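Cytokinesis protein 2 (Saccharomyces cerevisiae, PDB 4WPE) mediates the cytoskeletal rearrangements required for cytokinesis and forms rings with septins and actin, here represented by its elongated, dimeric F-BAR domain. Local coordinates at residues A[86-91]-A[252-257]; A[126-131]-A[209-214]; A[108-113]-A[231-236]. All coordinates share one frame; numbering follows the deposited sequence.

How the interactions relate
After helices 11-14, 21-35 and 37-71 the chain enters helix 76-162, which supplies residues 86-91, 108-113 and 126-131 in that order. After the turn into helix 170-259 the chain comes back alongside, so the loops close in reverse. Residues 209-214 close interaction 2, residues 231-236 interaction 3, and residues 252-257 interaction 1. Each loop thus sits within the next and none cross. The contacts follow one another along the same helix pair, with centres about 30 Å apart from interaction 2 to 3 and about 31 Å from 3 to 1. The second subunit lies against interactions 1 and 3.

Interaction 1: residues A[86-91]-A[252-257]; sequences LSVEKA and MDMLTN
V88 reaches across to selenomethionine M254, and its neighbour E89 meets selenomethionine M252. The apolar part centres on V88, whose CG2 lies 3.7 Å from CE of M254; the two side chains run past each other in opposite directions. M254 folds at chi2 and chi3, which brings its methyl back toward the valine. The other branch, CG1 of V88, is farther from its partner, 4.4 Å from CE of M252.

The polar part is one-sided. OE2 of E89 lies 3.5 Å from the methyl CE of M252, and no hydrogen bond joins the segments. The carboxylate has its charged partners elsewhere: OE1 makes salt bridges to R92 and to R47 of the second subunit.

Within residues 252-257, T256 grips the turn before it: its OG1 donates to O of M252 at 3.1 Å, from the face of that carbonyl opposite to the T256 backbone N-H.

The segment axes come within 10.0 Å of each other at 172°, so helices 76-162 and 170-259 lie nearly antiparallel here, as expected of the long helical hairpin of an F-BAR domain, with the second subunit packed against it.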
loop_
_atom_site.group_PDB
_atom_site.type_symbol
_atom_site.label_atom_id
_atom_site.label_comp_id
_atom_site.label_asym_id
_atom_site.label_seq_id
_atom_site.Cartn_x
_atom_site.Cartn_y
_atom_site.Cartn_z
ATOM N N LEU A 86 2.680 -14.577 8.193
ATOM C CA LEU A 86 1.269 -14.319 8.433
ATOM C C LEU A 86 1.067 -13.201 9.450
ATOM O O LEU A 86 0.233 -12.318 9.249
ATOM C CB LEU A 86 0.572 -15.594 8.905
ATOM C CG LEU A 86 -0.925 -15.493 9.185
ATOM C CD1 LEU A 86 -1.656 -14.940 7.973
ATOM C CD2 LEU A 86 -1.472 -16.859 9.564
ATOM N N SER A 87 1.835 -13.235 10.534
ATOM C CA SER A 87 1.677 -12.248 11.600
ATOM C C SER A 87 2.271 -10.893 11.212
ATOM O O SER A 87 1.727 -9.844 11.560
ATOM C CB SER A 87 2.312 -12.752 12.900
ATOM O OG SER A 87 3.690 -12.434 12.960
ATOM N N VAL A 88 3.389 -10.921 10.493
ATOM C CA VAL A 88 4.017 -9.699 10.006
ATOM C C VAL A 88 3.066 -8.926 9.098
ATOM O O VAL A 88 2.909 -7.714 9.234
ATOM C CB VAL A 88 5.325 -10.001 9.239
ATOM C CG1 VAL A 88 5.680 -8.863 8.290
ATOM C CG2 VAL A 88 6.462 -10.279 10.212
ATOM N N GLU A 89 2.417 -9.641 8.185
ATOM C CA GLU A 89 1.569 -9.006 7.183
ATOM C C GLU A 89 0.264 -8.464 7.760
ATOM O O GLU A 89 -0.236 -7.443 7.295
ATOM C CB GLU A 89 1.271 -9.985 6.045
ATOM C CG GLU A 89 2.475 -10.290 5.163
ATOM C CD GLU A 89 2.964 -9.074 4.394
ATOM O OE1 GLU A 89 2.365 -8.752 3.345
ATOM O OE2 GLU A 89 3.943 -8.438 4.839
ATOM N N LYS A 90 -0.294 -9.131 8.766
ATOM C CA LYS A 90 -1.519 -8.623 9.377
ATOM C C LYS A 90 -1.199 -7.427 10.272
ATOM O O LYS A 90 -2.074 -6.613 10.568
ATOM C CB LYS A 90 -2.246 -9.712 10.172
ATOM C CG LYS A 90 -1.401 -10.422 11.202
ATOM C CD LYS A 90 -2.254 -11.310 12.094
ATOM C CE LYS A 90 -3.027 -12.339 11.285
ATOM N NZ LYS A 90 -3.919 -13.163 12.149
ATOM N N ALA A 91 0.059 -7.318 10.691
ATOM C CA ALA A 91 0.517 -6.152 11.439
ATOM C C ALA A 91 0.587 -4.925 10.532
ATOM O O ALA A 91 0.209 -3.823 10.934
ATOM C CB ALA A 91 1.871 -6.420 12.077
HETATM N N MSE A 252 9.959 -6.807 8.918
HETATM C CA MSE A 252 10.775 -7.518 7.938
HETATM C C MSE A 252 12.128 -7.882 8.539
HETATM O O MSE A 252 12.803 -8.795 8.061
HETATM C CB MSE A 252 10.966 -6.685 6.670
HETATM C CG MSE A 252 9.678 -6.394 5.921
HETATM SE SE MSE A 252 8.869 -8.006 5.188
HETATM C CE MSE A 252 7.205 -7.249 4.503
ATOM N N ASP A 253 12.524 -7.165 9.587
ATOM C CA ASP A 253 13.705 -7.546 10.350
ATOM C C ASP A 253 13.430 -8.868 11.052
ATOM O O ASP A 253 14.263 -9.771 11.033
ATOM C CB ASP A 253 14.090 -6.469 11.368
ATOM C CG ASP A 253 14.930 -5.360 10.760
ATOM O OD1 ASP A 253 15.672 -5.629 9.790
ATOM O OD2 ASP A 253 14.854 -4.217 11.259
HETATM N N MSE A 254 12.251 -8.974 11.663
HETATM C CA MSE A 254 11.820 -10.206 12.317
HETATM C C MSE A 254 11.896 -11.391 11.365
HETATM O O MSE A 254 12.469 -12.432 11.695
HETATM C CB MSE A 254 10.387 -10.076 12.841
HETATM C CG MSE A 254 10.214 -9.196 14.062
HETATM SE SE MSE A 254 8.725 -9.822 15.157
HETATM C CE MSE A 254 7.330 -9.841 13.797
ATOM N N LEU A 255 11.309 -11.220 10.184
ATOM C CA LEU A 255 11.246 -12.282 9.189
ATOM C C LEU A 255 12.641 -12.689 8.736
ATOM O O LEU A 255 12.944 -13.875 8.626
ATOM C CB LEU A 255 10.410 -11.842 7.987
ATOM C CG LEU A 255 10.203 -12.912 6.915
ATOM C CD1 LEU A 255 9.636 -14.175 7.536
ATOM C CD2 LEU A 255 9.293 -12.402 5.811
ATOM N N THR A 256 13.485 -11.697 8.478
ATOM C CA THR A 256 14.873 -11.953 8.123
ATOM C C THR A 256 15.614 -12.685 9.249
ATOM O O THR A 256 16.332 -13.652 8.994
ATOM C CB THR A 256 15.613 -10.641 7.784
ATOM O OG1 THR A 256 15.111 -10.110 6.549
ATOM C CG2 THR A 256 17.106 -10.887 7.646
ATOM N N ASN A 257 15.419 -12.230 10.487
ATOM C CA ASN A 257 16.136 -12.774 11.645
ATOM C C ASN A 257 15.886 -14.251 11.918
ATOM O O ASN A 257 16.728 -14.924 12.521
ATOM C CB ASN A 257 15.792 -11.983 12.918
ATOM C CG ASN A 257 16.413 -10.610 12.941
ATOM O OD1 ASN A 257 17.507 -10.405 12.418
ATOM N ND2 ASN A 257 15.722 -9.657 13.561
#

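Interaction 2: residues A[126-131]-A[209-214]; sequences SGKIER and IHEWAQ
I129 and W212 make the tight half of this contact, K128 and E211 the loose half. The two pairs sit side by side on helices 76-162 and 170-259, where the nearest CA atoms, those of I129 and W212, are 8.3 Å apart.

In the tight half, CD1 of I129 comes in at the edge of the indole, in the plane of the ring, and touches its six-membered part: CZ3 of W212 is 3.5 Å away from CD1, and CE3 is 3.8 Å away. The methyl therefore abuts the rim of the ring and does not lie over a face. On W212, CG is anti to the backbone N (chi1 179°), which swings the indole toward the short N-terminal helix 21-35. V23 and L26 of that helix pack on it, W16, just before the helix, meets it edge to face, and the ring of W208, one turn earlier in its own helix, meets it with the two planes about 10° apart. NE1 makes a weak hydrogen bond to O of F15. V23 also packs on I129, so the isoleucine and the tryptophan share that neighbour.

The outer half is looser. K128 stretches out straight from CG onward, while E211 bends at chi2, and the two cross at about a right angle. The closest approach is from CE of K128 to OE1 of E211, 3.7 Å; NZ of K128 stands 4.1 Å from the same oxygen. That is too long for a salt bridge, and the pair shares no hydrogen bond, so any attraction between the opposite charges is probably modest. K128 is exposed here, whereas I129 and W212 are buried.

A buried apolar pair flanked by a charged pair suits the antiparallel long helices that make up most of the F-BAR fold, here with helix 21-35 and the residues just before it packed against W212.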
loop_
_atom_site.group_PDB
_atom_site.type_symbol
_atom_site.label_atom_id
_atom_site.label_comp_id
_atom_site.label_asym_id
_atom_site.label_seq_id
_atom_site.Cartn_x
_atom_site.Cartn_y
_atom_site.Cartn_z
ATOM N N SER A 126 -13.591 40.905 2.744
ATOM C CA SER A 126 -13.694 41.510 1.422
ATOM C C SER A 126 -14.898 42.437 1.312
ATOM O O SER A 126 -14.835 43.472 0.648
ATOM C CB SER A 126 -13.767 40.427 0.350
ATOM O OG SER A 126 -12.518 39.775 0.219
ATOM N N GLY A 127 -15.992 42.062 1.965
ATOM C CA GLY A 127 -17.182 42.890 1.985
ATOM C C GLY A 127 -16.913 44.197 2.702
ATOM O O GLY A 127 -17.265 45.271 2.211
ATOM N N LYS A 128 -16.282 44.097 3.869
ATOM C CA LYS A 128 -15.909 45.270 4.653
ATOM C C LYS A 128 -14.953 46.160 3.878
ATOM O O LYS A 128 -15.062 47.384 3.924
ATOM C CB LYS A 128 -15.272 44.853 5.974
ATOM C CG LYS A 128 -14.937 46.005 6.902
ATOM C CD LYS A 128 -14.553 45.473 8.274
ATOM C CE LYS A 128 -14.068 46.572 9.199
ATOM N NZ LYS A 128 -13.751 46.022 10.548
ATOM N N ILE A 129 -14.015 45.546 3.164
ATOM C CA ILE A 129 -13.092 46.311 2.339
ATOM C C ILE A 129 -13.865 47.075 1.263
ATOM O O ILE A 129 -13.834 48.303 1.241
ATOM C CB ILE A 129 -12.025 45.420 1.687
ATOM C CG1 ILE A 129 -11.167 44.749 2.763
ATOM C CG2 ILE A 129 -11.150 46.243 0.765
ATOM C CD1 ILE A 129 -10.062 45.624 3.312
ATOM N N GLU A 130 -14.584 46.349 0.407
ATOM C CA GLU A 130 -15.342 46.949 -0.695
ATOM C C GLU A 130 -16.236 48.095 -0.232
ATOM O O GLU A 130 -16.281 49.142 -0.870
ATOM C CB GLU A 130 -16.191 45.888 -1.406
ATOM N N ARG A 131 -16.935 47.897 0.882
ATOM C CA ARG A 131 -17.807 48.931 1.424
ATOM C C ARG A 131 -17.029 50.203 1.774
ATOM O O ARG A 131 -17.499 51.313 1.509
ATOM C CB ARG A 131 -18.549 48.409 2.658
ATOM N N ILE A 209 -7.203 54.935 5.854
ATOM C CA ILE A 209 -5.829 54.731 6.293
ATOM C C ILE A 209 -5.813 54.079 7.671
ATOM O O ILE A 209 -5.066 53.131 7.914
ATOM C CB ILE A 209 -5.054 56.061 6.325
ATOM C CG1 ILE A 209 -4.769 56.529 4.894
ATOM C CG2 ILE A 209 -3.757 55.913 7.097
ATOM C CD1 ILE A 209 -4.034 57.845 4.809
ATOM N N HIS A 210 -6.660 54.585 8.561
ATOM C CA HIS A 210 -6.815 54.019 9.893
ATOM C C HIS A 210 -7.274 52.562 9.815
ATOM O O HIS A 210 -6.734 51.695 10.503
ATOM C CB HIS A 210 -7.806 54.855 10.708
ATOM C CG HIS A 210 -8.186 54.244 12.021
ATOM N ND1 HIS A 210 -7.461 54.448 13.175
ATOM C CD2 HIS A 210 -9.224 53.445 12.365
ATOM C CE1 HIS A 210 -8.030 53.793 14.172
ATOM N NE2 HIS A 210 -9.101 53.177 13.707
ATOM N N GLU A 211 -8.256 52.295 8.959
ATOM C CA GLU A 211 -8.811 50.951 8.832
ATOM C C GLU A 211 -7.872 49.991 8.116
ATOM O O GLU A 211 -7.650 48.875 8.585
ATOM C CB GLU A 211 -10.155 50.992 8.101
ATOM C CG GLU A 211 -11.313 51.528 8.933
ATOM C CD GLU A 211 -11.698 50.610 10.084
ATOM O OE1 GLU A 211 -12.721 49.900 9.963
ATOM O OE2 GLU A 211 -10.989 50.606 11.115
ATOM N N TRP A 212 -7.322 50.417 6.981
ATOM C CA TRP A 212 -6.463 49.540 6.182
ATOM C C TRP A 212 -5.203 49.125 6.937
ATOM O O TRP A 212 -4.630 48.070 6.673
ATOM C CB TRP A 212 -6.074 50.209 4.862
ATOM C CG TRP A 212 -5.168 49.354 4.030
ATOM C CD1 TRP A 212 -3.870 49.610 3.701
ATOM C CD2 TRP A 212 -5.486 48.084 3.450
ATOM N NE1 TRP A 212 -3.364 48.587 2.937
ATOM C CE2 TRP A 212 -4.337 47.637 2.768
ATOM C CE3 TRP A 212 -6.634 47.286 3.432
ATOM C CZ2 TRP A 212 -4.302 46.429 2.078
ATOM C CZ3 TRP A 212 -6.597 46.084 2.747
ATOM C CH2 TRP A 212 -5.439 45.668 2.079
ATOM N N ALA A 213 -4.776 49.959 7.879
ATOM C CA ALA A 213 -3.636 49.631 8.723
ATOM C C ALA A 213 -3.959 48.416 9.583
ATOM O O ALA A 213 -3.068 47.662 9.975
ATOM C CB ALA A 213 -3.260 50.822 9.597
ATOM N N GLN A 214 -5.246 48.236 9.864
ATOM C CA GLN A 214 -5.717 47.146 10.705
ATOM C C GLN A 214 -6.135 45.930 9.888
ATOM O O GLN A 214 -5.849 44.794 10.263
ATOM C CB GLN A 214 -6.893 47.607 11.567
ATOM C CG GLN A 214 -6.518 48.574 12.676
ATOM C CD GLN A 214 -7.695 48.906 13.571
ATOM O OE1 GLN A 214 -8.842 48.940 13.122
ATOM N NE2 GLN A 214 -7.418 49.150 14.848
#

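Interaction 3: residues A[108-113]-A[231-236]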
loop_
_atom_site.group_PDB
_atom_site.type_symbol
_atom_site.label_atom_id
_atom_site.label_comp_id
_atom_site.label_asym_id
_atom_site.label_seq_id
_atom_site.Cartn_x
_atom_site.Cartn_y
_atom_site.Cartn_z
ATOM N N TYR A 108 -7.667 15.205 7.162
ATOM C CA TYR A 108 -8.543 15.570 6.047
ATOM C C TYR A 108 -9.719 16.409 6.520
ATOM O O TYR A 108 -9.985 17.487 5.985
ATOM C CB TYR A 108 -9.071 14.333 5.314
ATOM C CG TYR A 108 -10.331 14.606 4.517
ATOM C CD1 TYR A 108 -10.281 15.300 3.316
ATOM C CD2 TYR A 108 -11.571 14.175 4.970
ATOM C CE1 TYR A 108 -11.432 15.556 2.589
ATOM C CE2 TYR A 108 -12.725 14.423 4.251
ATOM C CZ TYR A 108 -12.651 15.114 3.063
ATOM O OH TYR A 108 -13.800 15.361 2.348
ATOM N N THR A 109 -10.429 15.895 7.519
ATOM C CA THR A 109 -11.608 16.560 8.052
ATOM C C THR A 109 -11.257 17.917 8.653
ATOM O O THR A 109 -11.940 18.910 8.400
ATOM C CB THR A 109 -12.304 15.684 9.113
ATOM O OG1 THR A 109 -12.947 14.577 8.467
ATOM C CG2 THR A 109 -13.341 16.483 9.888
ATOM N N ASP A 110 -10.181 17.963 9.432
ATOM C CA ASP A 110 -9.778 19.194 10.101
ATOM C C ASP A 110 -9.227 20.228 9.122
ATOM O O ASP A 110 -9.266 21.429 9.396
ATOM C CB ASP A 110 -8.745 18.899 11.192
ATOM C CG ASP A 110 -9.369 18.267 12.428
ATOM O OD1 ASP A 110 -8.706 17.426 13.075
ATOM O OD2 ASP A 110 -10.523 18.615 12.754
ATOM N N THR A 111 -8.721 19.766 7.982
ATOM C CA THR A 111 -8.208 20.678 6.961
ATOM C C THR A 111 -9.348 21.247 6.120
ATOM O O THR A 111 -9.369 22.440 5.811
ATOM C CB THR A 111 -7.192 19.987 6.035
ATOM O OG1 THR A 111 -6.059 19.563 6.805
ATOM C CG2 THR A 111 -6.723 20.934 4.946
ATOM N N LYS A 112 -10.297 20.391 5.755
ATOM C CA LYS A 112 -11.469 20.835 5.010
ATOM C C LYS A 112 -12.279 21.830 5.837
ATOM O O LYS A 112 -12.700 22.872 5.333
ATOM C CB LYS A 112 -12.341 19.642 4.611
ATOM C CG LYS A 112 -13.810 19.991 4.435
ATOM C CD LYS A 112 -14.540 18.996 3.548
ATOM C CE LYS A 112 -16.046 19.208 3.634
ATOM N NZ LYS A 112 -16.776 18.572 2.503
ATOM N N ALA A 113 -12.482 21.506 7.111
ATOM C CA ALA A 113 -13.243 22.361 8.014
ATOM C C ALA A 113 -12.566 23.712 8.204
ATOM O O ALA A 113 -13.226 24.752 8.212
ATOM C CB ALA A 113 -13.434 21.679 9.355
ATOM N N GLN A 231 1.294 23.685 7.213
ATOM C CA GLN A 231 2.646 23.261 7.554
ATOM C C GLN A 231 2.624 22.173 8.629
ATOM O O GLN A 231 3.332 21.176 8.517
ATOM C CB GLN A 231 3.473 24.461 8.019
ATOM C CG GLN A 231 4.971 24.223 8.049
ATOM C CD GLN A 231 5.748 25.502 8.297
ATOM O OE1 GLN A 231 5.177 26.591 8.323
ATOM N NE2 GLN A 231 7.057 25.375 8.480
ATOM N N SER A 232 1.802 22.358 9.658
ATOM C CA SER A 232 1.711 21.382 10.745
ATOM C C SER A 232 0.973 20.124 10.303
ATOM O O SER A 232 1.319 19.017 10.716
ATOM C CB SER A 232 1.011 21.985 11.965
ATOM O OG SER A 232 -0.385 22.097 11.748
ATOM N N LYS A 233 -0.046 20.302 9.468
ATOM C CA LYS A 233 -0.836 19.177 8.980
ATOM C C LYS A 233 -0.017 18.263 8.072
ATOM O O LYS A 233 -0.296 17.071 7.967
ATOM C CB LYS A 233 -2.079 19.673 8.239
ATOM C CG LYS A 233 -3.217 20.070 9.155
ATOM C CD LYS A 233 -3.318 19.125 10.340
ATOM C CE LYS A 233 -4.412 19.559 11.295
ATOM N NZ LYS A 233 -4.457 18.699 12.510
ATOM N N LEU A 234 0.997 18.820 7.420
ATOM C CA LEU A 234 1.831 18.034 6.523
ATOM C C LEU A 234 2.892 17.233 7.275
ATOM O O LEU A 234 3.378 16.221 6.767
ATOM C CB LEU A 234 2.490 18.936 5.477
ATOM C CG LEU A 234 1.570 19.320 4.312
ATOM C CD1 LEU A 234 2.269 20.255 3.334
ATOM C CD2 LEU A 234 1.071 18.073 3.598
ATOM N N GLN A 235 3.257 17.671 8.478
ATOM C CA GLN A 235 4.170 16.868 9.287
ATOM C C GLN A 235 3.364 15.735 9.905
ATOM O O GLN A 235 3.777 14.579 9.866
ATOM C CB GLN A 235 4.870 17.705 10.366
ATOM C CG GLN A 235 6.396 17.471 10.511
ATOM C CD GLN A 235 6.813 16.072 10.988
ATOM O OE1 GLN A 235 6.023 15.137 11.009
ATOM N NE2 GLN A 235 8.078 15.939 11.374
ATOM N N GLN A 236 2.197 16.069 10.450
ATOM C CA GLN A 236 1.286 15.060 10.986
ATOM C C GLN A 236 1.038 13.968 9.953
ATOM O O GLN A 236 0.896 12.793 10.288
ATOM C CB GLN A 236 -0.036 15.692 11.409
ATOM C CG GLN A 236 0.070 16.533 12.657
ATOM C CD GLN A 236 -1.190 17.327 12.914
ATOM O OE1 GLN A 236 -2.300 16.837 12.703
ATOM N NE2 GLN A 236 -1.026 18.560 13.372
#
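T111 and K233 face each other across two helix segments that run in opposite directions, their CA atoms 7.8 Å apart, the nearest such pair here.

Both side chains leave the backbone toward the opposite helix and then run alongside each other, pointing opposite ways. OG1 of T111 lies 3.7 Å from CG of K233, a contact of a hydroxyl with a methylene and not a hydrogen bond. The hydroxyl is engaged within its own helix, by a hydrogen bond with O of I107 one turn back. That fits its torsion, which sets OG1 beside the backbone N and anti to the carbonyl carbon (chi1 -62°). The seam is part of the F-BAR helical bundle, in which helices 76-162 and 170-259 form the long antiparallel pair and helix 37-71 lies along them, its I41 packing on T111. The second subunit adjoins residues 231-236: NE2 of Q231 is hydrogen-bonded to O of L259 and of F262 of that subunit.

Beyond CG, K233 bends at chi2 and continues extended, passing D110. CE of K233 is 4.4 Å from CB of D110, and its NZ stands 4.5 Å from OD1 of D110, too far for a salt bridge, although the opposite charges probably still attract weakly. The ammonium is instead held by Q236, one turn on in its own helix: NZ of K233 donates to OE1 of Q236 at 2.9 Å, with a C=O...N angle of 116° and the nitrogen 16° out of the amide plane. A weak bond from NZ to O of Q106 reaches back to helix 76-162.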